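Local atomic coordinates of cyclohexadienyl dehydratase (Synthetic construct, PDB entry 5JOS), a protein that probably catalyses the decarboxylating dehydration of prephenate and arogenate in phenylalanine biosynthesis, using a scaffold of the periplasmic binding protein type. Residues V67-P72 / D81-A86; T73-L78 / Q97-F102; G88-T91 / E95-K98; Y211-P214 / F220-Y223. All blocks are in the same frame, centred on the assembly; numbering follows the deposited sequence.

Contact 1: residues V67-P72 / D81-A86; sequences VPTTWP and DKFDIA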
loop_
_atom_site.group_PDB
_atom_site.type_symbol
_atom_site.label_atom_id
_atom_site.label_comp_id
_atom_site.label_asym_id
_atom_site.label_seq_id
_atom_site.Cartn_x
_atom_site.Cartn_y
_atom_site.Cartn_z
ATOM N N VAL A 67 -19.506 -2.727 1.535
ATOM C CA VAL A 67 -20.087 -3.168 2.810
ATOM C C VAL A 67 -19.200 -2.612 3.917
ATOM O O VAL A 67 -18.045 -2.986 3.968
ATOM C CB VAL A 67 -20.175 -4.666 2.813
ATOM C CG1 VAL A 67 -20.694 -5.217 4.180
ATOM C CG2 VAL A 67 -21.112 -5.118 1.705
ATOM N N PRO A 68 -19.721 -1.669 4.762
ATOM C CA PRO A 68 -18.980 -1.100 5.872
ATOM C C PRO A 68 -18.447 -2.244 6.769
ATOM O O PRO A 68 -19.163 -3.190 7.033
ATOM C CB PRO A 68 -20.005 -0.278 6.642
ATOM C CG PRO A 68 -21.198 -0.095 5.725
ATOM C CD PRO A 68 -21.087 -1.117 4.632
ATOM N N THR A 69 -17.170 -2.200 7.122
ATOM C CA THR A 69 -16.637 -3.050 8.158
ATOM C C THR A 69 -15.674 -2.148 8.970
ATOM O O THR A 69 -15.464 -0.961 8.619
ATOM C CB THR A 69 -15.978 -4.319 7.548
ATOM O OG1 THR A 69 -15.630 -5.285 8.553
ATOM C CG2 THR A 69 -14.768 -3.978 6.852
ATOM N N THR A 70 -15.105 -2.701 10.031
ATOM C CA THR A 70 -14.206 -1.953 10.908
ATOM C C THR A 70 -12.998 -2.840 11.191
ATOM O O THR A 70 -13.054 -4.084 11.027
ATOM C CB THR A 70 -14.852 -1.659 12.276
ATOM O OG1 THR A 70 -14.944 -2.885 12.983
ATOM C CG2 THR A 70 -16.302 -1.044 12.166
ATOM N N TRP A 71 -11.917 -2.246 11.682
ATOM C CA TRP A 71 -10.727 -3.055 11.885
ATOM C C TRP A 71 -10.943 -4.187 12.893
ATOM O O TRP A 71 -10.446 -5.262 12.648
ATOM C CB TRP A 71 -9.474 -2.187 12.191
ATOM C CG TRP A 71 -9.180 -1.278 11.013
ATOM C CD1 TRP A 71 -9.598 0.026 10.858
ATOM C CD2 TRP A 71 -8.569 -1.643 9.803
ATOM N NE1 TRP A 71 -9.228 0.477 9.638
ATOM C CE2 TRP A 71 -8.611 -0.520 8.959
ATOM C CE3 TRP A 71 -7.962 -2.812 9.337
ATOM C CZ2 TRP A 71 -8.106 -0.535 7.702
ATOM C CZ3 TRP A 71 -7.510 -2.827 8.087
ATOM C CH2 TRP A 71 -7.555 -1.683 7.271
ATOM N N PRO A 72 -11.710 -3.957 13.963
ATOM C CA PRO A 72 -12.029 -4.944 14.956
ATOM C C PRO A 72 -12.930 -6.051 14.444
ATOM O O PRO A 72 -12.913 -7.087 14.983
ATOM C CB PRO A 72 -12.830 -4.142 16.018
ATOM C CG PRO A 72 -12.233 -2.777 15.907
ATOM C CD PRO A 72 -12.148 -2.616 14.428
ATOM N N ASP A 81 -19.036 -14.224 5.849
ATOM C CA ASP A 81 -19.535 -14.013 4.497
ATOM C C ASP A 81 -20.407 -12.689 4.353
ATOM O O ASP A 81 -21.413 -12.650 3.602
ATOM C CB ASP A 81 -20.295 -15.306 4.066
ATOM C CG ASP A 81 -20.661 -15.316 2.615
ATOM O OD1 ASP A 81 -19.967 -14.697 1.753
ATOM O OD2 ASP A 81 -21.703 -15.905 2.346
ATOM N N LYS A 82 -20.017 -11.630 5.060
ATOM C CA LYS A 82 -20.590 -10.275 4.906
ATOM C C LYS A 82 -20.236 -9.630 3.582
ATOM O O LYS A 82 -20.846 -8.678 3.181
ATOM C CB LYS A 82 -20.085 -9.354 6.025
ATOM C CG LYS A 82 -20.993 -9.165 7.220
ATOM C CD LYS A 82 -21.386 -10.511 7.768
ATOM C CE LYS A 82 -22.782 -10.500 8.388
ATOM N NZ LYS A 82 -22.841 -9.607 9.575
ATOM N N PHE A 83 -19.150 -10.043 2.952
ATOM C CA PHE A 83 -18.709 -9.446 1.701
ATOM C C PHE A 83 -17.805 -10.433 1.018
ATOM O O PHE A 83 -17.408 -11.395 1.639
ATOM C CB PHE A 83 -18.027 -8.079 1.894
ATOM C CG PHE A 83 -17.084 -8.017 3.089
ATOM C CD1 PHE A 83 -15.857 -8.612 3.029
ATOM C CD2 PHE A 83 -17.485 -7.411 4.257
ATOM C CE1 PHE A 83 -14.982 -8.539 4.116
ATOM C CE2 PHE A 83 -16.632 -7.305 5.336
ATOM C CZ PHE A 83 -15.388 -7.888 5.270
ATOM N N ASP A 84 -17.480 -10.212 -0.242
ATOM C CA ASP A 84 -16.741 -11.212 -1.019
ATOM C C ASP A 84 -15.248 -10.981 -0.945
ATOM O O ASP A 84 -14.442 -11.892 -1.148
ATOM C CB ASP A 84 -17.161 -11.086 -2.478
ATOM C CG ASP A 84 -18.667 -11.360 -2.686
ATOM O OD1 ASP A 84 -19.094 -12.430 -2.271
ATOM O OD2 ASP A 84 -19.407 -10.486 -3.164
ATOM N N ILE A 85 -14.854 -9.731 -0.673
ATOM C CA ILE A 85 -13.469 -9.382 -0.700
ATOM C C ILE A 85 -13.340 -8.087 0.102
ATOM O O ILE A 85 -14.237 -7.168 0.068
ATOM C CB ILE A 85 -13.003 -9.205 -2.119
ATOM C CG1 ILE A 85 -11.516 -8.865 -2.217
ATOM C CG2 ILE A 85 -13.765 -8.075 -2.805
ATOM C CD1 ILE A 85 -10.964 -9.032 -3.661
ATOM N N ALA A 86 -12.227 -8.000 0.830
ATOM C CA ALA A 86 -11.880 -6.778 1.545
ATOM C C ALA A 86 -10.854 -5.960 0.779
ATOM O O ALA A 86 -9.778 -6.473 0.497
ATOM C CB ALA A 86 -11.402 -7.116 2.906
#

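Contact 2: residues T73-L78 / Q97-F102; sequences TLMSDL and QKKADF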
loop_
_atom_site.group_PDB
_atom_site.type_symbol
_atom_site.label_atom_id
_atom_site.label_comp_id
_atom_site.label_asym_id
_atom_site.label_seq_id
_atom_site.Cartn_x
_atom_site.Cartn_y
_atom_site.Cartn_z
ATOM N N THR A 73 -13.706 -5.845 13.408
ATOM C CA THR A 73 -14.577 -6.925 12.934
ATOM C C THR A 73 -14.226 -7.383 11.537
ATOM O O THR A 73 -14.962 -8.144 10.924
ATOM C CB THR A 73 -16.018 -6.414 12.870
ATOM O OG1 THR A 73 -16.035 -5.264 12.042
ATOM C CG2 THR A 73 -16.530 -6.075 14.268
ATOM N N LEU A 74 -13.110 -6.923 11.007
ATOM C CA LEU A 74 -12.785 -7.225 9.620
ATOM C C LEU A 74 -12.724 -8.729 9.377
ATOM O O LEU A 74 -13.199 -9.244 8.353
ATOM C CB LEU A 74 -11.418 -6.691 9.337
ATOM C CG LEU A 74 -10.818 -6.875 7.962
ATOM C CD1 LEU A 74 -11.652 -6.105 6.924
ATOM C CD2 LEU A 74 -9.367 -6.392 7.909
ATOM N N MET A 75 -12.061 -9.430 10.292
ATOM C CA MET A 75 -11.771 -10.823 10.053
ATOM C C MET A 75 -13.038 -11.611 10.276
ATOM O O MET A 75 -13.293 -12.519 9.494
ATOM C CB MET A 75 -10.619 -11.360 10.954
ATOM C CG MET A 75 -9.239 -10.673 10.756
ATOM S SD MET A 75 -8.895 -10.561 8.933
ATOM C CE MET A 75 -9.186 -12.344 8.533
ATOM N N SER A 76 -13.814 -11.284 11.311
ATOM C CA SER A 76 -15.024 -12.093 11.564
ATOM C C SER A 76 -16.097 -11.789 10.522
ATOM O O SER A 76 -16.769 -12.713 10.085
ATOM C CB SER A 76 -15.548 -11.953 13.013
ATOM O OG SER A 76 -15.807 -10.609 13.219
ATOM N N ASP A 77 -16.246 -10.531 10.091
ATOM C CA ASP A 77 -17.130 -10.218 8.968
ATOM C C ASP A 77 -16.758 -11.010 7.728
ATOM O O ASP A 77 -17.598 -11.623 7.059
ATOM C CB ASP A 77 -17.115 -8.737 8.607
ATOM C CG ASP A 77 -17.808 -7.910 9.634
ATOM O OD1 ASP A 77 -18.428 -8.495 10.542
ATOM O OD2 ASP A 77 -17.654 -6.685 9.615
ATOM N N LEU A 78 -15.474 -11.047 7.433
ATOM C CA LEU A 78 -15.047 -11.812 6.275
ATOM C C LEU A 78 -15.424 -13.283 6.449
ATOM O O LEU A 78 -15.943 -13.909 5.539
ATOM C CB LEU A 78 -13.543 -11.695 6.083
ATOM C CG LEU A 78 -12.988 -12.490 4.877
ATOM C CD1 LEU A 78 -13.579 -11.936 3.606
ATOM C CD2 LEU A 78 -11.488 -12.469 4.741
ATOM N N GLN A 97 -3.450 -13.766 7.524
ATOM C CA GLN A 97 -3.349 -14.920 6.643
ATOM C C GLN A 97 -3.814 -16.198 7.230
ATOM O O GLN A 97 -4.103 -17.147 6.489
ATOM C CB GLN A 97 -1.922 -15.201 6.311
ATOM C CG GLN A 97 -1.401 -14.098 5.415
ATOM C CD GLN A 97 0.119 -14.182 5.352
ATOM O OE1 GLN A 97 0.824 -13.964 6.380
ATOM N NE2 GLN A 97 0.648 -14.415 4.152
ATOM N N LYS A 98 -3.830 -16.291 8.550
ATOM C CA LYS A 98 -4.340 -17.485 9.171
ATOM C C LYS A 98 -5.805 -17.719 8.898
ATOM O O LYS A 98 -6.277 -18.838 8.934
ATOM C CB LYS A 98 -4.138 -17.422 10.688
ATOM C CG LYS A 98 -2.750 -17.892 11.067
ATOM C CD LYS A 98 -2.392 -17.549 12.501
ATOM C CE LYS A 98 -3.356 -18.162 13.496
ATOM N NZ LYS A 98 -2.725 -18.235 14.855
ATOM N N LYS A 99 -6.543 -16.673 8.672
ATOM C CA LYS A 99 -7.968 -16.798 8.598
ATOM C C LYS A 99 -8.472 -16.344 7.263
ATOM O O LYS A 99 -9.682 -16.295 7.122
ATOM C CB LYS A 99 -8.633 -15.912 9.661
ATOM C CG LYS A 99 -8.132 -16.134 11.111
ATOM C CD LYS A 99 -7.891 -14.763 11.755
ATOM C CE LYS A 99 -7.175 -14.800 13.104
ATOM N NZ LYS A 99 -8.118 -15.344 14.109
ATOM N N ALA A 100 -7.589 -15.971 6.328
ATOM C CA ALA A 100 -8.020 -15.408 5.022
ATOM C C ALA A 100 -6.974 -15.665 3.967
ATOM O O ALA A 100 -5.840 -15.983 4.287
ATOM C CB ALA A 100 -8.261 -13.932 5.127
ATOM N N ASP A 101 -7.364 -15.644 2.709
ATOM C CA ASP A 101 -6.407 -15.730 1.638
ATOM C C ASP A 101 -6.164 -14.256 1.148
ATOM O O ASP A 101 -7.063 -13.429 1.085
ATOM C CB ASP A 101 -6.984 -16.515 0.451
ATOM C CG ASP A 101 -6.935 -18.052 0.587
ATOM O OD1 ASP A 101 -6.025 -18.560 1.281
ATOM O OD2 ASP A 101 -7.827 -18.733 -0.045
ATOM N N PHE A 102 -4.960 -13.958 0.724
ATOM C CA PHE A 102 -4.641 -12.678 0.113
ATOM C C PHE A 102 -4.286 -12.841 -1.370
ATOM O O PHE A 102 -3.603 -13.785 -1.727
ATOM C CB PHE A 102 -3.460 -12.089 0.859
ATOM C CG PHE A 102 -3.838 -11.369 2.116
ATOM C CD1 PHE A 102 -4.161 -10.048 2.079
ATOM C CD2 PHE A 102 -3.778 -11.995 3.318
ATOM C CE1 PHE A 102 -4.437 -9.334 3.208
ATOM C CE2 PHE A 102 -4.091 -11.299 4.486
ATOM C CZ PHE A 102 -4.410 -9.976 4.432
#

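Contact 3: residues G88-T91 / E95-K98; sequences GGVT and ERQK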
loop_
_atom_site.group_PDB
_atom_site.type_symbol
_atom_site.label_atom_id
_atom_site.label_comp_id
_atom_site.label_asym_id
_atom_site.label_seq_id
_atom_site.Cartn_x
_atom_site.Cartn_y
_atom_site.Cartn_z
ATOM N N GLY A 88 -9.066 -2.212 0.849
ATOM C CA GLY A 88 -8.948 -1.078 1.762
ATOM C C GLY A 88 -7.622 -0.911 2.500
ATOM O O GLY A 88 -7.631 -0.706 3.726
ATOM N N GLY A 89 -6.564 -0.879 1.725
ATOM C CA GLY A 89 -5.169 -0.871 2.211
ATOM C C GLY A 89 -4.806 -1.930 3.224
ATOM O O GLY A 89 -4.026 -1.668 4.138
ATOM N N VAL A 90 -5.340 -3.140 3.089
ATOM C CA VAL A 90 -5.086 -4.158 4.106
ATOM C C VAL A 90 -3.678 -4.649 3.967
ATOM O O VAL A 90 -3.307 -5.242 2.970
ATOM C CB VAL A 90 -6.047 -5.346 3.987
ATOM C CG1 VAL A 90 -5.837 -6.343 5.071
ATOM C CG2 VAL A 90 -7.508 -4.850 4.123
ATOM N N THR A 91 -2.926 -4.512 5.035
ATOM C CA THR A 91 -1.587 -5.094 5.051
ATOM C C THR A 91 -1.680 -6.615 5.296
ATOM O O THR A 91 -2.460 -7.057 6.132
ATOM C CB THR A 91 -0.770 -4.512 6.216
ATOM O OG1 THR A 91 -0.663 -3.088 6.046
ATOM C CG2 THR A 91 0.582 -5.073 6.249
ATOM N N GLU A 95 -1.233 -12.890 11.242
ATOM C CA GLU A 95 -2.532 -13.075 11.874
ATOM C C GLU A 95 -3.670 -13.082 10.852
ATOM O O GLU A 95 -4.649 -13.846 11.001
ATOM C CB GLU A 95 -2.796 -12.057 13.007
ATOM C CG GLU A 95 -4.270 -11.617 13.228
ATOM C CD GLU A 95 -4.408 -10.288 14.060
ATOM O OE1 GLU A 95 -4.759 -9.175 13.458
ATOM O OE2 GLU A 95 -4.146 -10.384 15.319
ATOM N N ARG A 96 -3.596 -12.214 9.850
ATOM C CA ARG A 96 -4.668 -12.129 8.884
ATOM C C ARG A 96 -4.628 -13.308 7.899
ATOM O O ARG A 96 -5.661 -13.770 7.465
ATOM C CB ARG A 96 -4.623 -10.821 8.099
ATOM C CG ARG A 96 -5.127 -9.639 8.949
ATOM C CD ARG A 96 -4.731 -8.276 8.371
ATOM N NE ARG A 96 -5.198 -7.202 9.214
ATOM C CZ ARG A 96 -4.825 -5.929 9.131
ATOM N NH1 ARG A 96 -4.023 -5.537 8.153
ATOM N NH2 ARG A 96 -5.295 -5.015 10.012
ATOM N N GLN A 97 -3.450 -13.766 7.524
ATOM C CA GLN A 97 -3.349 -14.920 6.643
ATOM C C GLN A 97 -3.814 -16.198 7.230
ATOM O O GLN A 97 -4.103 -17.147 6.489
ATOM C CB GLN A 97 -1.922 -15.201 6.311
ATOM C CG GLN A 97 -1.401 -14.098 5.415
ATOM C CD GLN A 97 0.119 -14.182 5.352
ATOM O OE1 GLN A 97 0.824 -13.964 6.380
ATOM N NE2 GLN A 97 0.648 -14.415 4.152
ATOM N N LYS A 98 -3.830 -16.291 8.550
ATOM C CA LYS A 98 -4.340 -17.485 9.171
ATOM C C LYS A 98 -5.805 -17.719 8.898
ATOM O O LYS A 98 -6.277 -18.838 8.934
ATOM C CB LYS A 98 -4.138 -17.422 10.688
ATOM C CG LYS A 98 -2.750 -17.892 11.067
ATOM C CD LYS A 98 -2.392 -17.549 12.501
ATOM C CE LYS A 98 -3.356 -18.162 13.496
ATOM N NZ LYS A 98 -2.725 -18.235 14.855
#

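Contact 4: residues Y211-P214 / F220-Y223; sequences YMMP and FLNY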
loop_
_atom_site.group_PDB
_atom_site.type_symbol
_atom_site.label_atom_id
_atom_site.label_comp_id
_atom_site.label_asym_id
_atom_site.label_seq_id
_atom_site.Cartn_x
_atom_site.Cartn_y
_atom_site.Cartn_z
ATOM N N TYR A 211 -5.466 -7.734 -1.379
ATOM C CA TYR A 211 -6.931 -7.861 -1.207
ATOM C C TYR A 211 -7.260 -9.184 -0.492
ATOM O O TYR A 211 -6.776 -10.216 -0.827
ATOM C CB TYR A 211 -7.677 -7.665 -2.525
ATOM C CG TYR A 211 -7.287 -6.339 -3.163
ATOM C CD1 TYR A 211 -7.450 -5.178 -2.506
ATOM C CD2 TYR A 211 -6.715 -6.292 -4.402
ATOM C CE1 TYR A 211 -7.070 -3.972 -3.081
ATOM C CE2 TYR A 211 -6.375 -5.090 -5.004
ATOM C CZ TYR A 211 -6.504 -3.946 -4.310
ATOM O OH TYR A 211 -6.071 -2.750 -4.848
ATOM N N MET A 212 -8.118 -9.102 0.496
ATOM C CA MET A 212 -8.346 -10.213 1.370
ATOM C C MET A 212 -9.619 -10.928 1.026
ATOM O O MET A 212 -10.666 -10.297 0.918
ATOM C CB MET A 212 -8.460 -9.676 2.780
ATOM C CG MET A 212 -7.974 -10.605 3.840
ATOM S SD MET A 212 -7.952 -10.004 5.557
ATOM C CE MET A 212 -9.481 -9.193 5.823
ATOM N N MET A 213 -9.514 -12.244 0.856
ATOM C CA MET A 213 -10.610 -13.115 0.407
ATOM C C MET A 213 -10.863 -14.280 1.392
ATOM O O MET A 213 -9.921 -14.709 2.091
ATOM C CB MET A 213 -10.253 -13.707 -0.998
ATOM C CG MET A 213 -10.548 -12.704 -2.099
ATOM S SD MET A 213 -9.840 -13.011 -3.740
ATOM C CE MET A 213 -8.235 -12.489 -3.321
ATOM N N PRO A 214 -12.098 -14.787 1.472
ATOM C CA PRO A 214 -12.292 -15.950 2.371
ATOM C C PRO A 214 -11.522 -17.138 1.841
ATOM O O PRO A 214 -11.354 -17.313 0.663
ATOM C CB PRO A 214 -13.804 -16.195 2.349
ATOM C CG PRO A 214 -14.267 -15.560 1.088
ATOM C CD PRO A 214 -13.360 -14.396 0.818
ATOM N N PHE A 220 -12.005 -17.582 -7.394
ATOM C CA PHE A 220 -12.050 -16.141 -7.286
ATOM C C PHE A 220 -10.639 -15.585 -7.073
ATOM O O PHE A 220 -10.218 -14.605 -7.685
ATOM C CB PHE A 220 -12.962 -15.740 -6.152
ATOM C CG PHE A 220 -13.263 -14.240 -6.058
ATOM C CD1 PHE A 220 -13.281 -13.442 -7.143
ATOM C CD2 PHE A 220 -13.521 -13.677 -4.846
ATOM C CE1 PHE A 220 -13.582 -12.098 -7.051
ATOM C CE2 PHE A 220 -13.808 -12.343 -4.720
ATOM C CZ PHE A 220 -13.859 -11.544 -5.835
ATOM N N LEU A 221 -9.873 -16.225 -6.227
ATOM C CA LEU A 221 -8.563 -15.703 -5.927
ATOM C C LEU A 221 -7.708 -15.692 -7.230
ATOM O O LEU A 221 -6.978 -14.755 -7.497
ATOM C CB LEU A 221 -7.877 -16.541 -4.882
ATOM C CG LEU A 221 -6.406 -16.182 -4.747
ATOM C CD1 LEU A 221 -6.349 -14.967 -3.871
ATOM C CD2 LEU A 221 -5.512 -17.251 -4.160
ATOM N N ASN A 222 -7.747 -16.771 -7.990
ATOM C CA ASN A 222 -7.018 -16.802 -9.283
ATOM C C ASN A 222 -7.490 -15.715 -10.259
ATOM O O ASN A 222 -6.674 -15.175 -11.000
ATOM C CB ASN A 222 -7.215 -18.128 -9.958
ATOM C CG ASN A 222 -6.412 -19.231 -9.285
ATOM O OD1 ASN A 222 -5.609 -19.013 -8.422
ATOM N ND2 ASN A 222 -6.667 -20.396 -9.673
ATOM N N TYR A 223 -8.808 -15.502 -10.316
ATOM C CA TYR A 223 -9.320 -14.414 -11.122
ATOM C C TYR A 223 -8.683 -13.123 -10.673
ATOM O O TYR A 223 -8.205 -12.359 -11.453
ATOM C CB TYR A 223 -10.838 -14.247 -10.962
ATOM C CG TYR A 223 -11.482 -13.267 -11.958
ATOM C CD1 TYR A 223 -11.403 -11.887 -11.774
ATOM C CD2 TYR A 223 -12.214 -13.727 -13.072
ATOM C CE1 TYR A 223 -11.968 -11.008 -12.710
ATOM C CE2 TYR A 223 -12.780 -12.836 -13.991
ATOM C CZ TYR A 223 -12.656 -11.473 -13.792
ATOM O OH TYR A 223 -13.229 -10.557 -14.666
#

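Contact 1: residues V67-P72 / D81-A86
Val67 and Phe83 bring the two backbones to their closest approach, 6.5 Å between CA atoms, where the end of strand 63-68 passes the turn that leads into strand 85-86. These strands flank strand 24-29 in a parallel sheet, and helix 74-79 joins them in the chain: the topology is a beta-alpha-beta crossover, with the Phe83 ring, carried by the turn before the returning strand, packed against the end of strand 63-68. The helix ends in a Schellman motif, evidenced by the bonds from Lys82 N to Asp77 O and from Asp81 N to Leu78 O, with Asp81 at C-prime. From there the chain swings Phe83 toward Val67. No hydrogen bond crosses the contact; the side chains meet by van der Waals packing. Val67 CG1 lies in the plane of the Phe83 ring, at its edge, 3.9 Å from CD2; with CG1 opposite the backbone N (chi1 176°), this methyl also packs 3.6 Å from Lys82 O. Thr69 comes in at about a right angle to Phe83, its CB 3.8 Å from CE2. The Phe83 ring projects between its own backbone N and carbonyl carbon (chi1 41°), which carries it against helix 74-79, where it also touches Asp77 and Leu78. Replacing the phenylalanine with an alanine would probably open a gap between strand and helix, depriving Val67 CG1 and Thr69 CB of the ring they pack on. The hydroxyl of Thr69 has its polar partner in the same helix: OG1 is hydrogen-bonded to Asp77 OD2, while standing 3.9 Å from Phe83 CE2.

Contact 2: residues T73-L78 / Q97-F102
Met75 and Leu78, three residues apart on one face of helix 74-79, meet Lys99 and Ala100 at the approach to strand 101-102. The apolar group comes first. Across this contact Met75 touches through its methyl, CE: it sits 3.8 Å from Lys99 CB and 3.9 Å from Ala100 CB. It reaches there because the chain curls at each torsion, chi2 (-47°) and chi3 (-52°) turning the same way, and it meets Lys99 at about a right angle. Leu78 supplies the second methyl, CD2, 3.6 Å from Ala100 CB, so that this one small side chain takes a methyl from each of two helix residues. No hydrogen bond crosses the interface; the polar bonds run within the helix and from Asp101 to strand 205-213. The helix is held by its own ladder, with Asp77 N 2.8 Å from Thr73 O, and Asp101 pairs by backbone hydrogen bond with Met213. That strand backs the same patch, since Met212 touches both Met75 and Ala100. The contact thus joins helix 74-79 to the approach to strand 101-102 by aliphatic packing, which fixes distance more than direction and probably relies on the small Ala100 side chain to admit both methyls.

Contact 3: residues G88-T91 / E95-K98
The guanidinium of Arg96 turns its edge, not a face, to Thr91: the carbonyl oxygen of Thr91 lies within 6° of the guanidinium plane, and Thr91 CA is also at the edge. Val90 CG1 approaches from an oblique direction, 3.7 Å from NH1, and Trp71 packs near the NH2 end. The bond itself runs from Arg96 NH1 to Thr91 O, 3.0 Å long with an N-H...O angle of 158°; it enters in the carbonyl plane, on a lone pair, at a C=O...N angle of 128°. The extended run from CG to NE carries the group from helix 94-97 back to the loop after strand 85-86, and CD passes 3.4 Å from the same oxygen. Thr91 OG1 and Gly89 O are both hydrogen-bonded to Lys209. A leucine in place of Arg96 would probably leave Thr91 O without this donor and the turn less tightly closed. Thr91 N and Arg96 NH1, two donors, stand 3.5 Å apart. In amino-acid-binding relatives an arginine five residues after a loop serine or threonine helps hold the ligand carboxylate; donors gathered here are consistent with a similar anion pocket, without proving one.

Contact 4: residues Y211-P214 / F220-Y223
Met213, on strand 205-213, points its side chain at Phe220 and Leu221 in the first turns of helix 218-233. At CB the chain sets out toward the helix, and CG (opposite the carbonyl carbon, chi1 -81°) comes within 4.2 Å of Phe220 CD2. SD is the atom that settles the geometry. It lies over one face of the Phe220 ring, 4.3 Å from the centroid and 27° off the ring normal, which makes this a Met-aromatic contact; its nearest ring atom is CD2 at 3.9 Å. The same sulfur rests 3.7 Å from Leu221 CA, against the helix backbone. At chi3 the chain bends, so that CE turns off the ring toward the Leu221 side chain, though its modelled separation there is too short to be trusted. The Phe220 ring also packs on Leu16 and Ile19 of helix 15-22, while Met213 touches Ile85 of strand 85-86. Helix 218-233 is thereby laid on a strand of the antiparallel sheet through buried side chains. No hydrogen bond crosses the interface: it is held by dispersion and by the polarisable sulfur over the ring, a chemistry suited to a closed hydrophobic interior.

Contact 4 is the buried member, its three touching residues all enclosed; contacts 1, 2 and 3 are partly buried, with an exposed lysine at the margin of each of the first two. Contacts 1 and 2 meet at helix 74-79: it links the strands of contact 1 in the chain and supplies Met75 and Leu78 to contact 2, and Leu78 also touches Phe83. Contacts 2 and 3 share Gln97 and Lys98, and Phe102 packs on both Val90 and Arg96. Contacts 2 and 4 reach neighbouring strands of one sheet, and the probable hydrogen bond from Ala86 N to Met212 O ties contact 1 to contact 4. Apolar packing serves contacts 1, 2 and 4, whereas contact 3, nearest the chain centre, adds a directional hydrogen bond from a guanidinium.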